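Local coordinates for protein gamma-glutamyltranspeptidase (Ggt) (Helicobacter pylori 26695, PDB 5BPK) that probably transfers gamma-glutamyl groups, as from glutathione, to water or to amino-acid acceptors, working as an N-terminal nucleophile hydrolase, at residues 5-8 and 12-15; 75-80 and 99-104; 84-89 and 107-112; 133-138 and 143-148; 165-170 and 176-181. All blocks are in the same frame, centred on the assembly; numbering follows the deposited sequence.

Contact 1 of 5, residues 5-8 and 12-15; sequences SVAD and NAVS. With EDO (1,2-ethanediol), chain T.
Val-6 and Val-14 face each other as a hydrogen-bonded pair where strands 5-8 and 13-15 run antiparallel, with 177° between the N-to-C directions of the two short segments. They form the beta hairpin at the start of this chain, part of one of the stacked sheets expected of the Ntn-hydrolase fold. Val-6 N gives to Val-14 O at 2.9 Å, and Val-14 N returns a bond to Val-6 O. Ser-5 with Ser-15 and Ala-7 with Ala-13 are non-hydrogen-bonded pairs on the face that packs on strands 84-89 and 166-171. There Ala-7 CB lies 4.4 Å from Ala-13 CB, and Ser-5 OG bonds to Asn-165 O. A strand of the partner chain pairs with this hairpin too, so the sheet continues across the interface.

Near the turn, the Asp-8 side chain grips Asn-12 twice, and Asp-8 N gives to Asn-12 O. With chi1 at 68°, its CG sits between the backbone N and the carbonyl carbon, which brings the carboxylate over to Asn-12. Asp-8 OD1 takes Asn-12 N at 3.0 Å from above the carboxylate plane. Asp-8 OD2 receives Asn-12 ND2 at 2.9 Å on its syn lone pair, with the carboxylate and amide planes 83° apart. Ala-61 N of the partner chain also bonds to Asp-8 OD2. A water gives hydrogen bonds to Asp-8 O and Asn-12 O, and Asn-12 ND2 donates again to ethanediol O1, 2.9 Å away.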
# COMPACT_ATOMS: atom_id res chain seq x y z
N SER B 5 -3.00 -7.49 -7.40
CA SER B 5 -2.92 -7.11 -8.79
C SER B 5 -3.81 -8.04 -9.61
O SER B 5 -3.76 -9.27 -9.42
CB SER B 5 -1.47 -7.22 -9.29
OG SER B 5 -0.62 -6.25 -8.66
N VAL B 6 -4.57 -7.46 -10.53
CA VAL B 6 -5.49 -8.23 -11.37
C VAL B 6 -5.41 -7.74 -12.81
O VAL B 6 -5.38 -6.54 -13.06
CB VAL B 6 -6.97 -8.12 -10.90
CG1 VAL B 6 -7.84 -9.13 -11.65
CG2 VAL B 6 -7.11 -8.31 -9.37
N ALA B 7 -5.40 -8.67 -13.75
CA ALA B 7 -5.50 -8.34 -15.17
C ALA B 7 -6.37 -9.38 -15.86
O ALA B 7 -6.16 -10.58 -15.64
CB ALA B 7 -4.12 -8.26 -15.81
N ASP B 8 -7.34 -8.91 -16.65
CA ASP B 8 -8.30 -9.80 -17.31
C ASP B 8 -8.03 -9.93 -18.82
O ASP B 8 -7.10 -9.33 -19.35
CB ASP B 8 -9.76 -9.41 -17.00
CG ASP B 8 -10.18 -8.08 -17.60
OD1 ASP B 8 -9.64 -7.65 -18.65
OD2 ASP B 8 -11.11 -7.47 -17.02
N ASN B 12 -8.53 -4.93 -19.14
CA ASN B 12 -8.64 -4.22 -17.88
C ASN B 12 -7.53 -4.67 -16.92
O ASN B 12 -7.12 -5.83 -16.95
CB ASN B 12 -9.99 -4.45 -17.21
CG ASN B 12 -11.17 -4.09 -18.10
OD1 ASN B 12 -11.39 -2.92 -18.43
ND2 ASN B 12 -11.94 -5.10 -18.49
N ALA B 13 -7.07 -3.76 -16.08
CA ALA B 13 -6.15 -4.09 -15.01
C ALA B 13 -6.44 -3.22 -13.80
O ALA B 13 -6.79 -2.04 -13.95
CB ALA B 13 -4.70 -3.92 -15.45
N VAL B 14 -6.29 -3.81 -12.62
CA VAL B 14 -6.62 -3.17 -11.35
C VAL B 14 -5.48 -3.48 -10.39
O VAL B 14 -5.13 -4.65 -10.17
CB VAL B 14 -7.95 -3.71 -10.78
CG1 VAL B 14 -8.30 -3.01 -9.48
CG2 VAL B 14 -9.09 -3.55 -11.79
N SER B 15 -4.90 -2.43 -9.82
CA SER B 15 -3.79 -2.54 -8.89
C SER B 15 -4.25 -1.89 -7.59
O SER B 15 -4.54 -0.69 -7.57
CB SER B 15 -2.58 -1.84 -9.49
OG SER B 15 -1.41 -2.16 -8.78
C1 EDO T . -14.16 -4.62 -21.61
O1 EDO T . -14.21 -4.74 -20.18
C2 EDO T . -15.08 -5.65 -22.24
O2 EDO T . -16.43 -5.20 -22.07
O HOH W 1 -5.48 -7.08 -18.89

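Contact 2 of 5, residues 75-80 and 99-104; sequences SPTIVL and TTVLQV
Val-101 points its two methyl groups at Ser-75 and Thr-77, where helix 96-109 packs on the start of strand 77-81 and the loop before it, an alpha-on-beta layer of the Ntn-hydrolase fold. No hydrogen bond crosses the contact, and the two segments bury only 93 Å² together, so the evidence is purely of van der Waals fit.

The valine straddles a carbonyl. Its CG1 lies anti to the backbone N (chi1 171°) and its CG2 beside that N, and this rotation leaves Val-101 CG2 4.1 Å from Ser-75 O. Val-101 CG1 is equally far from that oxygen and sits 4.0 Å from Thr-77 OG1. Ser-75 CB adds a third approach, 4.3 Å from Val-101 CG2.

Thr-77 holds OG1 beside its own N (chi1 -58°), which turns the hydroxyl back along the chain. Thr-77 OG1 donates to Ser-75 O at 2.7 Å, well above the carbonyl plane, and also bonds to Ser-278 OG of the partner chain. Ser-75 OG turns to Ser-73 O; Ser-73 lines the pocket of the bound dihydro-oxazolyl amino acid.

On the helix, Gln-103 folds back on its own turn. Its backbone N and its NE2 reach Thr-99 O from opposite faces of the carbonyl plane, with Gln-103 NE2 2.9 Å from Thr-99 O.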
# COMPACT_ATOMS: atom_id res chain seq x y z
N SER B 75 1.75 2.92 -3.62
CA SER B 75 2.08 3.16 -5.02
C SER B 75 1.53 2.08 -5.94
O SER B 75 2.28 1.48 -6.73
CB SER B 75 3.60 3.22 -5.19
OG SER B 75 4.17 4.19 -4.34
N PRO B 76 0.22 1.80 -5.85
CA PRO B 76 -0.32 0.85 -6.83
C PRO B 76 -0.11 1.44 -8.21
O PRO B 76 -0.39 2.62 -8.43
CB PRO B 76 -1.80 0.75 -6.46
CG PRO B 76 -2.12 2.04 -5.75
CD PRO B 76 -0.84 2.42 -5.03
N THR B 77 0.43 0.63 -9.11
CA THR B 77 0.94 1.11 -10.39
C THR B 77 0.60 0.17 -11.52
O THR B 77 0.60 -1.06 -11.37
CB THR B 77 2.47 1.32 -10.30
OG1 THR B 77 2.76 2.26 -9.24
CG2 THR B 77 3.08 1.84 -11.61
N ILE B 78 0.34 0.77 -12.68
CA ILE B 78 0.19 0.05 -13.93
C ILE B 78 1.16 0.69 -14.93
O ILE B 78 1.20 1.92 -15.06
CB ILE B 78 -1.26 0.11 -14.46
CG1 ILE B 78 -2.20 -0.60 -13.48
CG2 ILE B 78 -1.35 -0.49 -15.85
CD1 ILE B 78 -3.68 -0.41 -13.79
N VAL B 79 1.94 -0.14 -15.61
CA VAL B 79 2.82 0.32 -16.67
C VAL B 79 2.21 -0.12 -17.99
O VAL B 79 1.79 -1.28 -18.13
CB VAL B 79 4.25 -0.23 -16.53
CG1 VAL B 79 5.17 0.31 -17.62
CG2 VAL B 79 4.82 0.13 -15.15
N LEU B 80 2.16 0.80 -18.95
CA LEU B 80 1.60 0.53 -20.28
C LEU B 80 2.68 0.57 -21.33
O LEU B 80 3.64 1.34 -21.23
CB LEU B 80 0.52 1.56 -20.64
CG LEU B 80 -0.59 1.76 -19.60
CD1 LEU B 80 -1.48 2.95 -19.99
CD2 LEU B 80 -1.42 0.49 -19.44
N THR B 99 10.34 2.75 -3.18
CA THR B 99 11.59 2.23 -3.70
C THR B 99 11.46 0.75 -4.15
O THR B 99 12.05 0.34 -5.15
CB THR B 99 12.73 2.42 -2.68
OG1 THR B 99 12.41 1.74 -1.46
CG2 THR B 99 12.97 3.92 -2.40
N THR B 100 10.64 -0.03 -3.44
CA THR B 100 10.38 -1.41 -3.84
C THR B 100 9.74 -1.46 -5.23
O THR B 100 10.20 -2.19 -6.11
CB THR B 100 9.47 -2.12 -2.81
OG1 THR B 100 10.25 -2.46 -1.65
CG2 THR B 100 8.85 -3.39 -3.39
N VAL B 101 8.70 -0.64 -5.44
CA VAL B 101 7.98 -0.67 -6.71
C VAL B 101 8.89 -0.19 -7.87
O VAL B 101 8.91 -0.78 -8.94
CB VAL B 101 6.65 0.13 -6.63
CG1 VAL B 101 6.02 0.28 -8.00
CG2 VAL B 101 5.67 -0.57 -5.66
N LEU B 102 9.65 0.89 -7.62
CA LEU B 102 10.64 1.40 -8.58
C LEU B 102 11.59 0.31 -9.06
O LEU B 102 11.87 0.18 -10.25
CB LEU B 102 11.44 2.54 -7.89
CG LEU B 102 12.67 3.24 -8.48
CD1 LEU B 102 13.91 2.39 -8.47
CD2 LEU B 102 12.36 3.74 -9.86
N GLN B 103 12.09 -0.48 -8.12
CA GLN B 103 13.09 -1.49 -8.42
C GLN B 103 12.51 -2.61 -9.29
O GLN B 103 13.14 -3.04 -10.25
CB GLN B 103 13.74 -2.01 -7.13
CG GLN B 103 14.72 -0.99 -6.56
CD GLN B 103 15.23 -1.31 -5.18
OE1 GLN B 103 16.28 -1.95 -5.02
NE2 GLN B 103 14.47 -0.89 -4.15
N VAL B 104 11.29 -3.05 -8.98
CA VAL B 104 10.64 -4.10 -9.77
C VAL B 104 10.46 -3.63 -11.21
O VAL B 104 10.79 -4.34 -12.16
CB VAL B 104 9.30 -4.55 -9.15
CG1 VAL B 104 8.57 -5.53 -10.08
CG2 VAL B 104 9.53 -5.18 -7.78

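Contact 3 of 5, residues 84-89 and 107-112; sequences KVFLVV and NVIDYN. With EDO (1,2-ethanediol), chain P; EDO (1,2-ethanediol), chain V.
Phe-86 and Leu-87, neighbours in a strand, both turn toward Val-108, where a regular strand would send them to opposite faces. The cause is a classic beta bulge: both residues face Val-79 of the adjoining strand, and Phe-86 has psi at -51°. One helix residue therefore meets two consecutive strand side chains. Phe-86 CZ is 3.7 Å from Val-108 CG1, the two side chains coming from opposite directions. Leu-87 reaches tip to tip with the same valine, its CD1 4.2 Å from Val-108 CB. Ile-109 adds a contact at the edge of the phenyl ring, near its plane, with Ile-109 CG1 4.3 Å from Phe-86 CE2.

These touches pack the C-terminal end of helix 96-109 on strand 84-89, the second strand of a four-stranded antiparallel sheet, an alpha-on-beta layer. The Phe-86 ring also meets the ring of Tyr-274 of the partner chain, their planes about 30° apart. Close by, Asp-110 OD1 makes a salt bridge to Arg-272 of that chain. Asn-112 then leaves the helical conformation with positive phi (61°), its N weakly bonded to Val-108 O at 3.0 Å. Tyr-111 OH shares a hydrogen bond of 2.8 Å with O2 of an ethanediol.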
# COMPACT_ATOMS: atom_id res chain seq x y z
N LYS B 84 -1.28 -0.31 -23.83
CA LYS B 84 -1.77 -1.63 -23.43
C LYS B 84 -1.06 -2.05 -22.14
O LYS B 84 0.08 -1.69 -21.91
CB LYS B 84 -1.54 -2.67 -24.52
CG LYS B 84 -2.38 -2.45 -25.78
CD LYS B 84 -2.13 -3.52 -26.83
N VAL B 85 -1.75 -2.82 -21.31
CA VAL B 85 -1.20 -3.26 -20.03
C VAL B 85 0.08 -4.06 -20.26
O VAL B 85 0.10 -5.00 -21.07
CB VAL B 85 -2.22 -4.11 -19.24
CG1 VAL B 85 -1.61 -4.68 -17.95
CG2 VAL B 85 -3.46 -3.26 -18.92
N PHE B 86 1.14 -3.64 -19.57
CA PHE B 86 2.44 -4.31 -19.59
C PHE B 86 2.79 -4.86 -18.20
O PHE B 86 3.16 -6.03 -18.07
CB PHE B 86 3.52 -3.35 -20.11
CG PHE B 86 4.91 -3.92 -20.12
CD1 PHE B 86 5.23 -5.02 -20.91
CD2 PHE B 86 5.93 -3.34 -19.36
CE1 PHE B 86 6.52 -5.54 -20.93
CE2 PHE B 86 7.22 -3.85 -19.36
CZ PHE B 86 7.52 -4.96 -20.15
N LEU B 87 2.69 -4.01 -17.17
CA LEU B 87 2.90 -4.44 -15.79
C LEU B 87 1.79 -3.95 -14.86
O LEU B 87 1.28 -2.84 -15.03
CB LEU B 87 4.23 -3.92 -15.24
CG LEU B 87 5.52 -4.37 -15.95
CD1 LEU B 87 6.73 -3.54 -15.49
CD2 LEU B 87 5.76 -5.87 -15.72
N VAL B 88 1.43 -4.79 -13.89
CA VAL B 88 0.57 -4.41 -12.77
C VAL B 88 1.37 -4.72 -11.52
O VAL B 88 1.78 -5.86 -11.29
CB VAL B 88 -0.77 -5.18 -12.79
CG1 VAL B 88 -1.77 -4.56 -11.79
CG2 VAL B 88 -1.34 -5.21 -14.21
N VAL B 89 1.65 -3.69 -10.72
CA VAL B 89 2.61 -3.84 -9.63
C VAL B 89 2.28 -2.95 -8.44
O VAL B 89 1.67 -1.90 -8.58
CB VAL B 89 4.04 -3.59 -10.16
CG1 VAL B 89 4.18 -2.17 -10.66
CG2 VAL B 89 5.09 -3.94 -9.12
N ASN B 107 13.83 -3.36 -12.92
CA ASN B 107 14.38 -4.69 -13.20
C ASN B 107 13.82 -5.27 -14.50
O ASN B 107 14.55 -5.91 -15.26
CB ASN B 107 14.13 -5.63 -12.03
CG ASN B 107 15.01 -5.34 -10.82
OD1 ASN B 107 16.04 -4.65 -10.93
ND2 ASN B 107 14.61 -5.85 -9.65
N VAL B 108 12.53 -5.09 -14.73
CA VAL B 108 11.96 -5.48 -16.01
C VAL B 108 12.46 -4.60 -17.18
O VAL B 108 12.96 -5.11 -18.18
CB VAL B 108 10.42 -5.46 -15.98
CG1 VAL B 108 9.85 -5.79 -17.38
CG2 VAL B 108 9.90 -6.42 -14.92
N ILE B 109 12.27 -3.29 -17.08
CA ILE B 109 12.52 -2.38 -18.21
C ILE B 109 14.01 -2.18 -18.50
O ILE B 109 14.44 -2.24 -19.66
CB ILE B 109 11.84 -1.01 -18.01
CG1 ILE B 109 10.32 -1.19 -18.07
CG2 ILE B 109 12.30 -0.02 -19.06
CD1 ILE B 109 9.49 0.06 -17.71
N ASP B 110 14.79 -1.96 -17.45
CA ASP B 110 16.22 -1.72 -17.62
C ASP B 110 17.02 -2.99 -17.83
O ASP B 110 17.93 -3.01 -18.67
CB ASP B 110 16.78 -0.95 -16.43
CG ASP B 110 16.27 0.46 -16.38
OD1 ASP B 110 16.37 1.15 -17.41
OD2 ASP B 110 15.75 0.87 -15.32
N TYR B 111 16.69 -4.04 -17.09
CA TYR B 111 17.55 -5.23 -17.04
C TYR B 111 16.95 -6.48 -17.70
O TYR B 111 17.62 -7.51 -17.77
CB TYR B 111 17.97 -5.50 -15.60
CG TYR B 111 18.58 -4.29 -14.91
CD1 TYR B 111 19.54 -3.51 -15.55
CD2 TYR B 111 18.20 -3.92 -13.62
CE1 TYR B 111 20.09 -2.40 -14.93
CE2 TYR B 111 18.75 -2.82 -12.99
CZ TYR B 111 19.71 -2.06 -13.65
OH TYR B 111 20.26 -0.96 -13.05
N ASN B 112 15.72 -6.38 -18.21
CA ASN B 112 15.06 -7.47 -18.95
C ASN B 112 14.89 -8.74 -18.11
O ASN B 112 14.95 -9.86 -18.62
CB ASN B 112 15.81 -7.76 -20.25
CG ASN B 112 14.96 -8.50 -21.28
OD1 ASN B 112 13.75 -8.29 -21.38
ND2 ASN B 112 15.61 -9.35 -22.06
C1 EDO P . -4.89 -2.87 -22.06
O1 EDO P . -4.22 -4.06 -22.55
C2 EDO P . -6.12 -2.54 -22.89
O2 EDO P . -6.17 -1.15 -23.25
C1 EDO V . 17.95 0.79 -10.56
O1 EDO V . 17.16 -0.39 -10.68
C2 EDO V . 19.19 0.58 -9.69
O2 EDO V . 20.10 -0.27 -10.39

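Contact 4 of 5, residues 133-138 and 143-148; sequences LRIEKF and DVKDNL. With EDO (1,2-ethanediol), chain X; EDO (1,2-ethanediol), chain R.
Leu-133 and Leu-148 make the main apolar touch between strand 133-135 and helix 142-151. Their side chains cross at about a right angle, and Leu-133 CD2 comes to 3.9 Å from Leu-148 CD1. A second touch, one helix turn away, pairs Ile-135 with the aliphatic part of Lys-145. Ile-135 CD1 lies 4.2 Å from Lys-145 CD; CG1 of the isoleucine stands between the backbone N and the carbonyl carbon, which carries CD1 out to the lysine. The lysine does not run straight to this spot: a chi2 of -144°, well short of full extension, helps to set where its CD lies.

Among polar interactions, no hydrogen bond spans the two segments. Inside the helix, Leu-148 N bonds to Val-144 O at 2.9 Å. Two ethanediol molecules, probably from the crystallisation liquor, take polar atoms at the borders. Glu-136 N gives to O2 of one at 3.0 Å, and O1 of the other gives to Asp-143 O at 2.7 Å. The Glu-136 carboxylate turns elsewhere, forming a salt bridge with Arg-185 and accepting from Met-161 N.

The two elements are the first strand and the helix of a beta-alpha-beta unit. Strand 155-157 completes it, parallel to strand 133-135, and its Ile-155 touches both Ile-135 and Leu-148. The partner chain also packs here, with its Ala-316 on Leu-133 and its Ser-309 on Leu-148.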
# COMPACT_ATOMS: atom_id res chain seq x y z
N LEU B 133 22.02 3.67 3.48
CA LEU B 133 21.62 2.83 2.35
C LEU B 133 21.24 1.47 2.93
O LEU B 133 22.10 0.70 3.35
CB LEU B 133 22.74 2.71 1.30
CG LEU B 133 22.38 1.94 0.01
CD1 LEU B 133 21.26 2.65 -0.79
CD2 LEU B 133 23.65 1.81 -0.84
N ARG B 134 19.94 1.22 2.97
CA ARG B 134 19.41 -0.01 3.53
C ARG B 134 19.46 -1.10 2.47
O ARG B 134 19.02 -0.89 1.33
CB ARG B 134 17.98 0.23 4.02
CG ARG B 134 17.21 -1.01 4.38
CD ARG B 134 15.87 -0.70 4.95
NE ARG B 134 15.20 -1.93 5.36
CZ ARG B 134 14.17 -2.01 6.19
NH1 ARG B 134 13.64 -0.91 6.72
NH2 ARG B 134 13.65 -3.20 6.50
N ILE B 135 20.00 -2.26 2.85
CA ILE B 135 20.07 -3.43 1.98
C ILE B 135 19.48 -4.67 2.66
O ILE B 135 19.16 -4.64 3.86
CB ILE B 135 21.54 -3.68 1.51
CG1 ILE B 135 22.45 -4.09 2.67
CG2 ILE B 135 22.07 -2.43 0.84
CD1 ILE B 135 23.71 -4.77 2.23
N GLU B 136 19.37 -5.75 1.89
CA GLU B 136 18.88 -7.04 2.39
C GLU B 136 20.02 -8.03 2.49
O GLU B 136 21.02 -7.92 1.78
CB GLU B 136 17.78 -7.60 1.46
CG GLU B 136 16.57 -6.67 1.34
CD GLU B 136 15.54 -7.15 0.35
OE1 GLU B 136 15.91 -7.61 -0.76
OE2 GLU B 136 14.33 -7.08 0.70
N LYS B 137 19.85 -9.02 3.37
CA LYS B 137 20.89 -10.02 3.59
C LYS B 137 21.19 -10.73 2.26
O LYS B 137 20.28 -11.07 1.52
CB LYS B 137 20.46 -11.02 4.66
CG LYS B 137 21.60 -11.89 5.18
CD LYS B 137 21.24 -12.66 6.45
CE LYS B 137 20.01 -13.53 6.26
NZ LYS B 137 19.83 -14.57 7.32
N PHE B 138 22.48 -10.94 2.00
CA PHE B 138 22.98 -11.57 0.76
C PHE B 138 22.72 -10.75 -0.50
O PHE B 138 22.97 -11.22 -1.61
CB PHE B 138 22.41 -12.98 0.60
CG PHE B 138 22.60 -13.85 1.81
CD1 PHE B 138 23.88 -14.10 2.29
CD2 PHE B 138 21.51 -14.42 2.46
CE1 PHE B 138 24.07 -14.89 3.41
CE2 PHE B 138 21.70 -15.22 3.58
CZ PHE B 138 22.99 -15.45 4.05
N ASP B 143 32.42 -6.45 -3.15
CA ASP B 143 32.99 -5.50 -4.12
C ASP B 143 32.07 -4.28 -4.29
O ASP B 143 32.53 -3.13 -4.36
CB ASP B 143 33.23 -6.15 -5.49
CG ASP B 143 34.11 -7.39 -5.42
OD1 ASP B 143 33.82 -8.30 -4.62
OD2 ASP B 143 35.10 -7.46 -6.17
N VAL B 144 30.76 -4.54 -4.35
CA VAL B 144 29.77 -3.47 -4.51
C VAL B 144 29.65 -2.65 -3.21
O VAL B 144 29.65 -1.42 -3.25
CB VAL B 144 28.39 -4.06 -4.93
CG1 VAL B 144 27.32 -2.97 -5.00
CG2 VAL B 144 28.52 -4.76 -6.29
N LYS B 145 29.54 -3.33 -2.07
CA LYS B 145 29.49 -2.65 -0.77
C LYS B 145 30.67 -1.70 -0.60
O LYS B 145 30.50 -0.56 -0.17
CB LYS B 145 29.54 -3.67 0.38
CG LYS B 145 28.27 -4.46 0.58
CD LYS B 145 27.95 -4.74 2.05
CE LYS B 145 28.48 -6.08 2.52
NZ LYS B 145 27.49 -6.78 3.40
N ASP B 146 31.87 -2.18 -0.94
CA ASP B 146 33.09 -1.39 -0.74
C ASP B 146 33.11 -0.14 -1.60
O ASP B 146 33.51 0.94 -1.14
CB ASP B 146 34.33 -2.25 -1.05
CG ASP B 146 34.63 -3.28 0.04
OD1 ASP B 146 34.05 -3.21 1.15
OD2 ASP B 146 35.47 -4.17 -0.22
N ASN B 147 32.72 -0.29 -2.86
CA ASN B 147 32.63 0.85 -3.77
C ASN B 147 31.57 1.86 -3.35
O ASN B 147 31.79 3.06 -3.45
CB ASN B 147 32.41 0.41 -5.21
CG ASN B 147 33.67 -0.13 -5.86
OD1 ASN B 147 34.79 0.15 -5.41
ND2 ASN B 147 33.50 -0.89 -6.94
N LEU B 148 30.42 1.39 -2.87
CA LEU B 148 29.40 2.32 -2.38
C LEU B 148 29.83 3.00 -1.06
O LEU B 148 29.57 4.20 -0.87
CB LEU B 148 28.06 1.61 -2.23
CG LEU B 148 27.37 1.26 -3.56
CD1 LEU B 148 26.21 0.30 -3.32
CD2 LEU B 148 26.90 2.54 -4.29
C1 EDO X . 35.46 -3.23 -5.43
O1 EDO X . 35.23 -2.82 -4.08
C2 EDO X . 36.76 -2.61 -5.94
O2 EDO X . 36.53 -2.02 -7.22
C1 EDO R . 20.46 -4.85 -3.33
O1 EDO R . 21.30 -3.89 -3.99
C2 EDO R . 20.74 -4.85 -1.82
O2 EDO R . 19.88 -5.76 -1.08

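Contact 5 of 5, residues 165-170 and 176-181; sequences NAIQVL and SVFYGS. With EDO (1,2-ethanediol), chain S.
Gln-168 and Tyr-179 form the middle of three hydrogen-bonded pairs that join strands 166-170 and 176-181 into an antiparallel beta hairpin, 159° between the directions of the short segments. Gln-168 N gives to Tyr-179 O at 2.7 Å, and Tyr-179 N returns to Gln-168 O. Ala-166 with Ser-181 and Leu-170 with Val-177 repeat the reciprocal pattern, making six backbone bonds. CA-H...O contacts fill the intervals; Ile-167 CA, for instance, is 3.2 Å from Tyr-179 O. Ser-181 OG accepts a hydrogen bond from O1 of an ethanediol at 2.8 Å.

The apolar contacts fall on two faces. On one, Val-169 and Phe-178 lie side by side and point the same way. Val-169 CG2 is 3.6 Å from Phe-178 CD2, while CG1 of the valine sits over a face of the ring and Ile-167 CG2 at its edge. On the other, Leu-170 crosses Tyr-179 at about a right angle, with Leu-170 CD1 at the ring edge, 3.9 Å from Tyr-179 CE2. Val-177 CG2 lies over a face of that ring, and a chi1 of 58° brings Val-177 CG1 to 3.8 Å from Leu-170 CB.

In the four-stranded sheet, strand 166-171 has strand 84-89 as its other neighbour. Helix 115-120 packs against Ala-166, Tyr-179 and Ser-181, whereas strand 2-8 lies against Ile-167 and Phe-178 on the other face. A strand of the partner chain pairs with residues 178-180, extending the sheet.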
# COMPACT_ATOMS: atom_id res chain seq x y z
N ASN B 165 3.07 -8.33 -5.38
CA ASN B 165 2.30 -9.20 -6.22
C ASN B 165 2.15 -8.47 -7.54
O ASN B 165 1.60 -7.37 -7.59
CB ASN B 165 0.96 -9.52 -5.57
CG ASN B 165 1.14 -10.29 -4.29
OD1 ASN B 165 1.72 -11.38 -4.31
ND2 ASN B 165 0.69 -9.73 -3.17
N ALA B 166 2.70 -9.06 -8.60
CA ALA B 166 2.84 -8.38 -9.87
C ALA B 166 2.48 -9.27 -11.06
O ALA B 166 2.60 -10.50 -11.00
CB ALA B 166 4.26 -7.84 -10.01
N ILE B 167 2.01 -8.62 -12.12
CA ILE B 167 1.64 -9.28 -13.37
C ILE B 167 2.32 -8.59 -14.53
O ILE B 167 2.41 -7.36 -14.55
CB ILE B 167 0.10 -9.25 -13.61
CG1 ILE B 167 -0.65 -9.97 -12.51
CG2 ILE B 167 -0.24 -9.84 -14.98
CD1 ILE B 167 -2.17 -9.68 -12.49
N GLN B 168 2.86 -9.39 -15.45
CA GLN B 168 3.33 -8.90 -16.73
C GLN B 168 2.45 -9.50 -17.83
O GLN B 168 2.14 -10.70 -17.82
CB GLN B 168 4.80 -9.25 -16.96
CG GLN B 168 5.38 -8.73 -18.26
CD GLN B 168 6.82 -9.15 -18.48
OE1 GLN B 168 7.16 -10.33 -18.36
NE2 GLN B 168 7.66 -8.20 -18.83
N VAL B 169 2.06 -8.66 -18.79
CA VAL B 169 1.21 -9.09 -19.89
C VAL B 169 1.96 -8.87 -21.20
O VAL B 169 2.48 -7.77 -21.46
CB VAL B 169 -0.13 -8.34 -19.91
CG1 VAL B 169 -1.02 -8.86 -21.02
CG2 VAL B 169 -0.83 -8.46 -18.57
N LEU B 170 2.00 -9.92 -22.02
CA LEU B 170 2.68 -9.86 -23.32
C LEU B 170 1.75 -10.35 -24.42
O LEU B 170 0.93 -11.25 -24.20
CB LEU B 170 3.97 -10.69 -23.30
CG LEU B 170 4.98 -10.35 -22.20
CD1 LEU B 170 6.08 -11.41 -22.16
CD2 LEU B 170 5.57 -8.96 -22.41
N SER B 176 -3.42 -12.80 -25.35
CA SER B 176 -2.21 -12.44 -24.59
C SER B 176 -1.78 -13.56 -23.67
O SER B 176 -2.54 -14.50 -23.41
CB SER B 176 -2.49 -11.20 -23.75
OG SER B 176 -2.78 -10.08 -24.56
N VAL B 177 -0.54 -13.46 -23.17
CA VAL B 177 -0.06 -14.31 -22.10
C VAL B 177 0.15 -13.46 -20.85
O VAL B 177 0.68 -12.36 -20.92
CB VAL B 177 1.24 -15.07 -22.46
CG1 VAL B 177 2.36 -14.11 -22.83
CG2 VAL B 177 1.65 -15.98 -21.32
N PHE B 178 -0.30 -14.00 -19.72
CA PHE B 178 -0.18 -13.35 -18.43
C PHE B 178 0.83 -14.10 -17.57
O PHE B 178 0.69 -15.30 -17.35
CB PHE B 178 -1.53 -13.36 -17.72
CG PHE B 178 -2.61 -12.67 -18.49
CD1 PHE B 178 -3.27 -13.34 -19.51
CD2 PHE B 178 -2.99 -11.37 -18.19
CE1 PHE B 178 -4.28 -12.72 -20.24
CE2 PHE B 178 -4.00 -10.75 -18.91
CZ PHE B 178 -4.64 -11.43 -19.94
N TYR B 179 1.85 -13.37 -17.10
CA TYR B 179 2.87 -13.91 -16.21
C TYR B 179 2.75 -13.22 -14.86
O TYR B 179 2.61 -12.00 -14.80
CB TYR B 179 4.27 -13.69 -16.77
CG TYR B 179 4.56 -14.51 -18.00
CD1 TYR B 179 4.64 -15.89 -17.93
CD2 TYR B 179 4.75 -13.90 -19.23
CE1 TYR B 179 4.91 -16.65 -19.05
CE2 TYR B 179 5.02 -14.66 -20.37
CZ TYR B 179 5.10 -16.03 -20.27
OH TYR B 179 5.36 -16.78 -21.40
N GLY B 180 2.80 -14.00 -13.79
CA GLY B 180 2.65 -13.45 -12.45
C GLY B 180 3.74 -13.86 -11.50
O GLY B 180 4.40 -14.88 -11.66
N SER B 181 3.93 -13.04 -10.47
CA SER B 181 4.81 -13.39 -9.39
C SER B 181 4.27 -12.88 -8.07
O SER B 181 3.85 -11.71 -7.95
CB SER B 181 6.23 -12.86 -9.62
OG SER B 181 7.12 -13.39 -8.64
C1 EDO S . 7.52 -17.14 -8.39
O1 EDO S . 7.92 -15.90 -7.76
C2 EDO S . 6.16 -16.96 -9.06
O2 EDO S . 5.17 -16.55 -8.11

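Overall arrangement
Contacts 2, 3 and 5 share one four-stranded sheet. The first two meet through Val-79 N and Leu-87 O, 2.8 Å apart, and both rest on helix 96-109; contact 3 joins contact 5 where Val-88 N lies 2.8 Å from Ile-167 O. Contact 1 belongs to the hairpin on the sheet's other side. Its Asp-8 O packs 3.3 Å from Phe-178 CZ of contact 5, and its centre lies about 10 Å from that contact's. Contact 4 stands apart, its centre about 22 Å from that of contact 2 and about 35 Å from that of contact 1. The bound ligand is about 8 Å from the Ser-75 side chain of contact 2, about 12 Å from that of Asn-165 and about 13 Å from that of Ser-15.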